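Local coordinates for protein CDP-glucose-4,6-dehydratase (Yersinia pseudotuberculosis, PDB 1RKX) that probably catalyses the NAD-dependent dehydration of CDP-D-glucose to its 4-keto-6-deoxy sugar as a member of the extended short-chain dehydrogenase/reductase family, at residues K334-L337 with D341-E344; P318-N321 with E327-V330; H234-L239 with N351-T356. All blocks are in the same frame, centred on the assembly; numbering follows the deposited sequence.

Contact 1 of 3, residues K334-L337 with D341-E344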
loop_
_atom_site.group_PDB
_atom_site.type_symbol
_atom_site.label_atom_id
_atom_site.label_comp_id
_atom_site.label_asym_id
_atom_site.label_seq_id
_atom_site.Cartn_x
_atom_site.Cartn_y
_atom_site.Cartn_z
ATOM N N LYS C 334 -36.030 13.402 -27.780
ATOM C CA LYS C 334 -37.037 14.045 -28.619
ATOM C C LYS C 334 -37.603 13.129 -29.699
ATOM O O LYS C 334 -38.755 13.284 -30.103
ATOM C CB LYS C 334 -36.513 15.353 -29.229
ATOM C CG LYS C 334 -35.122 15.317 -29.815
ATOM C CD LYS C 334 -34.769 16.686 -30.408
ATOM C CE LYS C 334 -34.962 17.815 -29.394
ATOM N NZ LYS C 334 -34.675 19.161 -29.972
ATOM N N ASN C 335 -36.814 12.170 -30.172
ATOM C CA ASN C 335 -37.344 11.249 -31.163
ATOM C C ASN C 335 -38.390 10.382 -30.470
ATOM O O ASN C 335 -39.433 10.068 -31.044
ATOM C CB ASN C 335 -36.243 10.377 -31.761
ATOM C CG ASN C 335 -35.681 10.958 -33.048
ATOM O OD1 ASN C 335 -34.730 11.747 -33.032
ATOM N ND2 ASN C 335 -36.285 10.584 -34.178
ATOM N N TRP C 336 -38.108 10.006 -29.226
ATOM C CA TRP C 336 -39.041 9.200 -28.448
ATOM C C TRP C 336 -40.323 9.999 -28.225
ATOM O O TRP C 336 -41.427 9.482 -28.398
ATOM C CB TRP C 336 -38.421 8.826 -27.098
ATOM C CG TRP C 336 -39.408 8.249 -26.129
ATOM C CD1 TRP C 336 -40.077 7.063 -26.243
ATOM C CD2 TRP C 336 -39.870 8.857 -24.921
ATOM N NE1 TRP C 336 -40.930 6.897 -25.180
ATOM C CE2 TRP C 336 -40.824 7.983 -24.352
ATOM C CE3 TRP C 336 -39.574 10.057 -24.261
ATOM C CZ2 TRP C 336 -41.486 8.273 -23.154
ATOM C CZ3 TRP C 336 -40.232 10.345 -23.068
ATOM C CH2 TRP C 336 -41.178 9.453 -22.529
ATOM N N LEU C 337 -40.171 11.264 -27.843
ATOM C CA LEU C 337 -41.313 12.142 -27.602
ATOM C C LEU C 337 -42.159 12.362 -28.857
ATOM O O LEU C 337 -43.384 12.483 -28.775
ATOM C CB LEU C 337 -40.835 13.504 -27.084
ATOM C CG LEU C 337 -40.256 13.571 -25.670
ATOM C CD1 LEU C 337 -39.648 14.942 -25.430
ATOM C CD2 LEU C 337 -41.352 13.287 -24.656
ATOM N N ASP C 341 -39.887 5.394 -33.966
ATOM C CA ASP C 341 -39.739 3.981 -33.636
ATOM C C ASP C 341 -38.399 3.896 -32.912
ATOM O O ASP C 341 -37.343 3.969 -33.541
ATOM C CB ASP C 341 -39.685 3.136 -34.913
ATOM C CG ASP C 341 -39.541 1.645 -34.630
ATOM O OD1 ASP C 341 -38.870 1.277 -33.642
ATOM O OD2 ASP C 341 -40.086 0.831 -35.408
ATOM N N MET C 342 -38.440 3.739 -31.593
ATOM C CA MET C 342 -37.206 3.698 -30.820
ATOM C C MET C 342 -36.420 2.399 -30.904
ATOM O O MET C 342 -35.272 2.338 -30.473
ATOM C CB MET C 342 -37.496 4.077 -29.368
ATOM C CG MET C 342 -38.117 5.467 -29.236
ATOM S SD MET C 342 -37.293 6.702 -30.281
ATOM C CE MET C 342 -35.722 6.912 -29.406
ATOM N N HIS C 343 -37.024 1.356 -31.465
ATOM C CA HIS C 343 -36.293 0.107 -31.618
ATOM C C HIS C 343 -35.273 0.337 -32.727
ATOM O O HIS C 343 -34.083 0.083 -32.557
ATOM C CB HIS C 343 -37.222 -1.048 -32.006
ATOM C CG HIS C 343 -36.494 -2.322 -32.310
ATOM N ND1 HIS C 343 -36.200 -2.726 -33.595
ATOM C CD2 HIS C 343 -35.944 -3.248 -31.491
ATOM C CE1 HIS C 343 -35.499 -3.844 -33.554
ATOM N NE2 HIS C 343 -35.327 -4.182 -32.289
ATOM N N GLU C 344 -35.752 0.829 -33.866
ATOM C CA GLU C 344 -34.876 1.110 -34.996
ATOM C C GLU C 344 -33.924 2.252 -34.680
ATOM O O GLU C 344 -32.758 2.210 -35.057
ATOM C CB GLU C 344 -35.696 1.470 -36.236
ATOM C CG GLU C 344 -36.469 0.306 -36.827
ATOM C CD GLU C 344 -35.590 -0.908 -37.071
ATOM O OE1 GLU C 344 -34.463 -0.741 -37.585
ATOM O OE2 GLU C 344 -36.029 -2.034 -36.752
#
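Met342 carries this contact. Its thioether bends round the backbone of Trp336. SD lies 3.6 Å from Trp336 CA, and CE sits 3.9 Å from Trp336 N. The sulfur also reaches the preceding residue, 4.1 Å from Asn335 CB. Nearer the root of the methionine, CG meets the rim of the indole: Met342 CG is 3.9 Å from Trp336 CD1 and lies near the ring plane, at the edge. The two side chains cross at about a right angle. The indole then leads away from the methionine. All of this is apolar packing, and no hydrogen bond links the two segments. The shape of Met342 explains the fit. CG is anti to the carbonyl carbon (chi1 -59°), and the chain bends at chi2 and chi3. The thioether is thereby folded against the end of the other helix. Two consecutive helices, 322-338 and 342-355, are joined by a short turn, and Met342 at the start of the second packs on the last turn of the first. Asp341 is the N-cap of the second helix. Its OD1 takes two backbone N-H groups, His343 N at 2.9 Å and Glu344 N at 3.2 Å. The first donor comes in nearly along the C-O axis, while the second stands 59° above the carboxylate plane. These bonds hold the first turn, and Met342 lies in that turn. His343 ND1 bonds Glu344 OE2 at 3.2 Å. OE2 lies close to the imidazole plane, but ND1 sits well above the carboxylate plane. On the first helix, the Trp336 ring meets Trp202 edge-to-face and touches Glu216 of helix 207-216. Lys334 points away from Met342, bonds the carbonyl O of Trp283 through NZ and makes a cation-pi contact with that indole.

Contact 2 of 3, residues P318-N321 with E327-V330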
loop_
_atom_site.group_PDB
_atom_site.type_symbol
_atom_site.label_atom_id
_atom_site.label_comp_id
_atom_site.label_asym_id
_atom_site.label_seq_id
_atom_site.Cartn_x
_atom_site.Cartn_y
_atom_site.Cartn_z
ATOM N N PRO C 318 -12.456 4.868 -25.156
ATOM C CA PRO C 318 -13.761 5.507 -25.335
ATOM C C PRO C 318 -13.804 6.162 -26.714
ATOM O O PRO C 318 -12.758 6.459 -27.292
ATOM C CB PRO C 318 -13.817 6.513 -24.187
ATOM C CG PRO C 318 -12.378 6.825 -23.923
ATOM C CD PRO C 318 -11.723 5.473 -24.032
ATOM N N ARG C 319 -15.002 6.395 -27.236
ATOM C CA ARG C 319 -15.139 6.966 -28.570
ATOM C C ARG C 319 -15.813 8.326 -28.640
ATOM O O ARG C 319 -15.578 9.079 -29.587
ATOM C CB ARG C 319 -15.910 5.993 -29.469
ATOM C CG ARG C 319 -15.368 4.586 -29.453
ATOM C CD ARG C 319 -16.115 3.691 -30.427
ATOM N NE ARG C 319 -15.667 2.312 -30.292
ATOM C CZ ARG C 319 -15.904 1.353 -31.177
ATOM N NH1 ARG C 319 -16.592 1.618 -32.284
ATOM N NH2 ARG C 319 -15.447 0.129 -30.955
ATOM N N TRP C 320 -16.647 8.647 -27.654
ATOM C CA TRP C 320 -17.353 9.926 -27.657
ATOM C C TRP C 320 -17.046 10.834 -26.472
ATOM O O TRP C 320 -17.071 10.396 -25.320
ATOM C CB TRP C 320 -18.869 9.708 -27.683
ATOM C CG TRP C 320 -19.400 8.987 -28.885
ATOM C CD1 TRP C 320 -18.774 8.804 -30.089
ATOM C CD2 TRP C 320 -20.697 8.395 -29.012
ATOM N NE1 TRP C 320 -19.607 8.135 -30.959
ATOM C CE2 TRP C 320 -20.794 7.873 -30.322
ATOM C CE3 TRP C 320 -21.793 8.257 -28.146
ATOM C CZ2 TRP C 320 -21.946 7.223 -30.788
ATOM C CZ3 TRP C 320 -22.937 7.611 -28.609
ATOM C CH2 TRP C 320 -23.002 7.103 -29.920
ATOM N N ASN C 321 -16.765 12.104 -26.750
ATOM C CA ASN C 321 -16.512 13.046 -25.672
ATOM C C ASN C 321 -17.895 13.302 -25.085
ATOM O O ASN C 321 -18.892 12.819 -25.624
ATOM C CB ASN C 321 -15.899 14.346 -26.203
ATOM C CG ASN C 321 -16.748 15.000 -27.272
ATOM O OD1 ASN C 321 -17.917 15.309 -27.051
ATOM N ND2 ASN C 321 -16.159 15.219 -28.440
ATOM N N GLU C 327 -25.351 15.246 -27.088
ATOM C CA GLU C 327 -26.080 15.513 -28.318
ATOM C C GLU C 327 -26.933 14.292 -28.659
ATOM O O GLU C 327 -28.100 14.428 -29.016
ATOM C CB GLU C 327 -25.100 15.832 -29.448
ATOM C CG GLU C 327 -25.732 15.936 -30.822
ATOM C CD GLU C 327 -24.833 16.643 -31.813
ATOM O OE1 GLU C 327 -24.937 17.880 -31.926
ATOM O OE2 GLU C 327 -24.013 15.967 -32.466
ATOM N N TYR C 328 -26.353 13.104 -28.541
ATOM C CA TYR C 328 -27.096 11.877 -28.813
ATOM C C TYR C 328 -28.245 11.679 -27.812
ATOM O O TYR C 328 -29.313 11.192 -28.197
ATOM C CB TYR C 328 -26.175 10.649 -28.760
ATOM C CG TYR C 328 -25.376 10.373 -30.024
ATOM C CD1 TYR C 328 -24.057 10.811 -30.158
ATOM C CD2 TYR C 328 -25.937 9.645 -31.076
ATOM C CE1 TYR C 328 -23.314 10.526 -31.309
ATOM C CE2 TYR C 328 -25.203 9.355 -32.231
ATOM C CZ TYR C 328 -23.894 9.798 -32.340
ATOM O OH TYR C 328 -23.172 9.508 -33.478
ATOM N N ILE C 329 -28.025 12.059 -26.545
ATOM C CA ILE C 329 -29.026 11.912 -25.481
ATOM C C ILE C 329 -30.270 12.720 -25.805
ATOM O O ILE C 329 -31.387 12.204 -25.789
ATOM C CB ILE C 329 -28.502 12.405 -24.098
ATOM C CG1 ILE C 329 -27.186 11.712 -23.742
ATOM C CG2 ILE C 329 -29.553 12.162 -23.022
ATOM C CD1 ILE C 329 -27.221 10.235 -23.894
ATOM N N VAL C 330 -30.070 14.001 -26.089
ATOM C CA VAL C 330 -31.179 14.883 -26.411
ATOM C C VAL C 330 -31.887 14.373 -27.661
ATOM O O VAL C 330 -33.116 14.359 -27.730
ATOM C CB VAL C 330 -30.687 16.334 -26.635
ATOM C CG1 VAL C 330 -31.828 17.204 -27.154
ATOM C CG2 VAL C 330 -30.148 16.900 -25.331
#
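Trp320 and Tyr328 each set CG anti to the carbonyl carbon and beside the backbone N, with chi1 -62° for the tryptophan and -82° for the tyrosine. These torsions send the two rings toward each other from backbones that are well apart. The Trp320 and Tyr328 CA atoms are 10.0 Å from one another, and the rings fill the distance. The rings meet face to face in an offset stack. The six-membered ring of Trp320 and the ring of Tyr328 have planes only 6° apart and centroids separated by 4.0 Å. Trp320 CH2 lies over the middle of the phenol ring. In return, Tyr328 CE1 lies over the indole nearer its rim. Trp320 CZ2 is 3.6 Å from Tyr328 CZ, and Trp320 CZ3 is 3.7 Å from Tyr328 CD1. The phenol oxygen follows the same overlap, with Tyr328 OH 3.7 Å from Trp320 CZ2. The stack joins the loop 318-321 to the helix 322-338 that it leads into. Asn321 is the N-cap of that helix, its OD1 accepting from Thr324 N. His234, just before helix 236-251, and Tyr353 of helix 342-355 both meet the indole edge-to-face. Tyr328 also touches Glu349 and Asn352 of helix 342-355. Across the stack itself there is no hydrogen bond. The indole nitrogen finds its partner outside the stack, where Trp320 NE1 bonds Thr356 OG1. With that bond made, the stack has no polar partner to supply and rests on dispersion between near-parallel rings.

Contact 3 of 3, residues H234-L239 with N351-T356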
loop_
_atom_site.group_PDB
_atom_site.type_symbol
_atom_site.label_atom_id
_atom_site.label_comp_id
_atom_site.label_asym_id
_atom_site.label_seq_id
_atom_site.Cartn_x
_atom_site.Cartn_y
_atom_site.Cartn_z
ATOM N N HIS C 234 -21.356 7.737 -22.100
ATOM C CA HIS C 234 -22.516 7.186 -22.780
ATOM C C HIS C 234 -22.532 5.694 -22.477
ATOM O O HIS C 234 -21.478 5.050 -22.409
ATOM C CB HIS C 234 -22.417 7.436 -24.286
ATOM C CG HIS C 234 -23.670 7.111 -25.037
ATOM N ND1 HIS C 234 -24.038 5.820 -25.350
ATOM C CD2 HIS C 234 -24.649 7.910 -25.521
ATOM C CE1 HIS C 234 -25.189 5.838 -25.999
ATOM N NE2 HIS C 234 -25.582 7.094 -26.115
ATOM N N VAL C 235 -23.729 5.151 -22.292
ATOM C CA VAL C 235 -23.896 3.742 -21.966
ATOM C C VAL C 235 -23.162 2.790 -22.915
ATOM O O VAL C 235 -22.701 1.730 -22.500
ATOM C CB VAL C 235 -25.406 3.370 -21.902
ATOM C CG1 VAL C 235 -26.082 3.647 -23.242
ATOM C CG2 VAL C 235 -25.566 1.910 -21.494
ATOM N N LEU C 236 -23.035 3.163 -24.183
ATOM C CA LEU C 236 -22.348 2.291 -25.127
ATOM C C LEU C 236 -20.833 2.198 -24.900
ATOM O O LEU C 236 -20.198 1.244 -25.346
ATOM C CB LEU C 236 -22.636 2.740 -26.562
ATOM C CG LEU C 236 -24.113 2.704 -26.976
ATOM C CD1 LEU C 236 -24.258 3.203 -28.407
ATOM C CD2 LEU C 236 -24.660 1.278 -26.842
ATOM N N GLU C 237 -20.256 3.174 -24.203
ATOM C CA GLU C 237 -18.815 3.166 -23.943
ATOM C C GLU C 237 -18.398 1.964 -23.083
ATOM O O GLU C 237 -17.582 1.152 -23.511
ATOM C CB GLU C 237 -18.392 4.485 -23.287
ATOM C CG GLU C 237 -18.749 5.724 -24.126
ATOM C CD GLU C 237 -17.659 6.139 -25.113
ATOM O OE1 GLU C 237 -17.052 5.262 -25.772
ATOM O OE2 GLU C 237 -17.417 7.358 -25.242
ATOM N N PRO C 238 -18.937 1.837 -21.858
ATOM C CA PRO C 238 -18.515 0.669 -21.083
ATOM C C PRO C 238 -18.980 -0.634 -21.731
ATOM O O PRO C 238 -18.273 -1.639 -21.682
ATOM C CB PRO C 238 -19.152 0.905 -19.712
ATOM C CG PRO C 238 -20.360 1.753 -20.031
ATOM C CD PRO C 238 -19.800 2.717 -21.053
ATOM N N LEU C 239 -20.162 -0.615 -22.343
ATOM C CA LEU C 239 -20.678 -1.820 -22.988
ATOM C C LEU C 239 -19.725 -2.304 -24.082
ATOM O O LEU C 239 -19.531 -3.509 -24.255
ATOM C CB LEU C 239 -22.075 -1.566 -23.565
ATOM C CG LEU C 239 -23.249 -1.898 -22.629
ATOM C CD1 LEU C 239 -23.071 -1.202 -21.289
ATOM C CD2 LEU C 239 -24.561 -1.497 -23.286
ATOM N N ASN C 351 -25.181 1.474 -34.294
ATOM C CA ASN C 351 -24.401 1.476 -35.530
ATOM C C ASN C 351 -23.523 2.722 -35.610
ATOM O O ASN C 351 -22.362 2.646 -36.010
ATOM C CB ASN C 351 -25.319 1.411 -36.756
ATOM C CG ASN C 351 -26.002 0.066 -36.902
ATOM O OD1 ASN C 351 -25.386 -0.985 -36.705
ATOM N ND2 ASN C 351 -27.279 0.089 -37.266
ATOM N N ASN C 352 -24.082 3.868 -35.232
ATOM C CA ASN C 352 -23.330 5.116 -35.249
ATOM C C ASN C 352 -22.111 4.989 -34.345
ATOM O O ASN C 352 -21.026 5.462 -34.680
ATOM C CB ASN C 352 -24.208 6.273 -34.769
ATOM C CG ASN C 352 -25.217 6.710 -35.813
ATOM O OD1 ASN C 352 -26.183 7.410 -35.506
ATOM N ND2 ASN C 352 -24.990 6.309 -37.058
ATOM N N TYR C 353 -22.296 4.344 -33.196
ATOM C CA TYR C 353 -21.201 4.159 -32.252
ATOM C C TYR C 353 -20.126 3.264 -32.856
ATOM O O TYR C 353 -18.945 3.613 -32.857
ATOM C CB TYR C 353 -21.704 3.514 -30.959
ATOM C CG TYR C 353 -20.634 3.403 -29.901
ATOM C CD1 TYR C 353 -20.355 4.474 -29.055
ATOM C CD2 TYR C 353 -19.867 2.243 -29.773
ATOM C CE1 TYR C 353 -19.336 4.395 -28.108
ATOM C CE2 TYR C 353 -18.850 2.154 -28.830
ATOM C CZ TYR C 353 -18.591 3.238 -28.002
ATOM O OH TYR C 353 -17.582 3.164 -27.072
ATOM N N MET C 354 -20.530 2.102 -33.355
ATOM C CA MET C 354 -19.568 1.179 -33.938
ATOM C C MET C 354 -18.820 1.759 -35.123
ATOM O O MET C 354 -17.649 1.447 -35.323
ATOM C CB MET C 354 -20.249 -0.123 -34.356
ATOM C CG MET C 354 -20.663 -0.998 -33.187
ATOM S SD MET C 354 -20.650 -2.748 -33.616
ATOM C CE MET C 354 -22.250 -2.907 -34.425
ATOM N N ASN C 355 -19.491 2.603 -35.903
ATOM C CA ASN C 355 -18.869 3.215 -37.073
ATOM C C ASN C 355 -18.036 4.452 -36.750
ATOM O O ASN C 355 -17.307 4.948 -37.610
ATOM C CB ASN C 355 -19.930 3.578 -38.115
ATOM C CG ASN C 355 -20.602 2.358 -38.713
ATOM O OD1 ASN C 355 -19.935 1.415 -39.136
ATOM N ND2 ASN C 355 -21.928 2.374 -38.761
ATOM N N THR C 356 -18.145 4.959 -35.525
ATOM C CA THR C 356 -17.368 6.134 -35.134
ATOM C C THR C 356 -15.892 5.768 -35.209
ATOM O O THR C 356 -15.410 4.945 -34.433
ATOM C CB THR C 356 -17.709 6.593 -33.703
ATOM O OG1 THR C 356 -19.080 7.007 -33.652
ATOM C CG2 THR C 356 -16.825 7.765 -33.293
#
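Leu236 lies over one face of the Tyr353 ring. Its CB is 3.9 Å from the ring centroid, a CH-pi contact displaced toward the rim. Its CD1 goes on to Tyr353 CB, 3.6 Å away. The two side chains run past each other in opposite directions. This is buried helix-helix packing: the first turn of helix 236-251 meets the last turns of the C-terminal helix 342-355. Both belong to a short-chain dehydrogenase/reductase fold, built on a parallel Rossmann-type sheet. The Glu237 side chain is about 11 Å from the bound NAD, near the cofactor site but not touching it. Tyr353 sets CG anti to its own N (chi1 -175°), which extends the phenol along Leu236 until the hydroxyl arrives beside Glu237. There Tyr353 OH donates to Glu237 OE1 at a short 2.5 Å. The hydroxyl comes on the anti side of the carboxylate, 28° out of its plane. Carboxylate and phenol planes are almost perpendicular, and the carboxylate lies at the ring edge. The Glu237 chain bends at chi2 to bring its oxygens there. The buried carboxylate has further donors: Arg319 N bonds OE1 and Trp320 N bonds OE2. Three donors are consistent with an ionised group held firmly in place. Tyr353 OH also bonds Ser240 OG, one turn along helix 236-251. Arg319 NH1 donates to Tyr353 O, which ties the end of helix 342-355 to the loop 318-321. His234 NE2 bonds Glu349 OE2 of helix 342-355. Its ND1 caps the start of helix 236-251: His234 ND1 accepts from Leu236 N at 3.1 Å, with an N-H...N angle of 172°.

Overall arrangement
Contacts 2 and 3 are close neighbours, with centres 8 Å apart. They touch through the Glu237 carboxylate, which accepts from the backbone of loop 318-321. Contact 1 lies further out, its centre about 17 Å from that of either. Along the chain contact 2 closes before contact 1 opens, and both fall between the two segments of contact 3. Contacts 1 and 2 share helix 322-338, while contacts 1 and 3 share helix 342-355. The two helices follow each other in the chain, and contact 1 lies at the turn between them. Together the contacts probably help hold the C-terminal helices against the NAD-binding part of the fold.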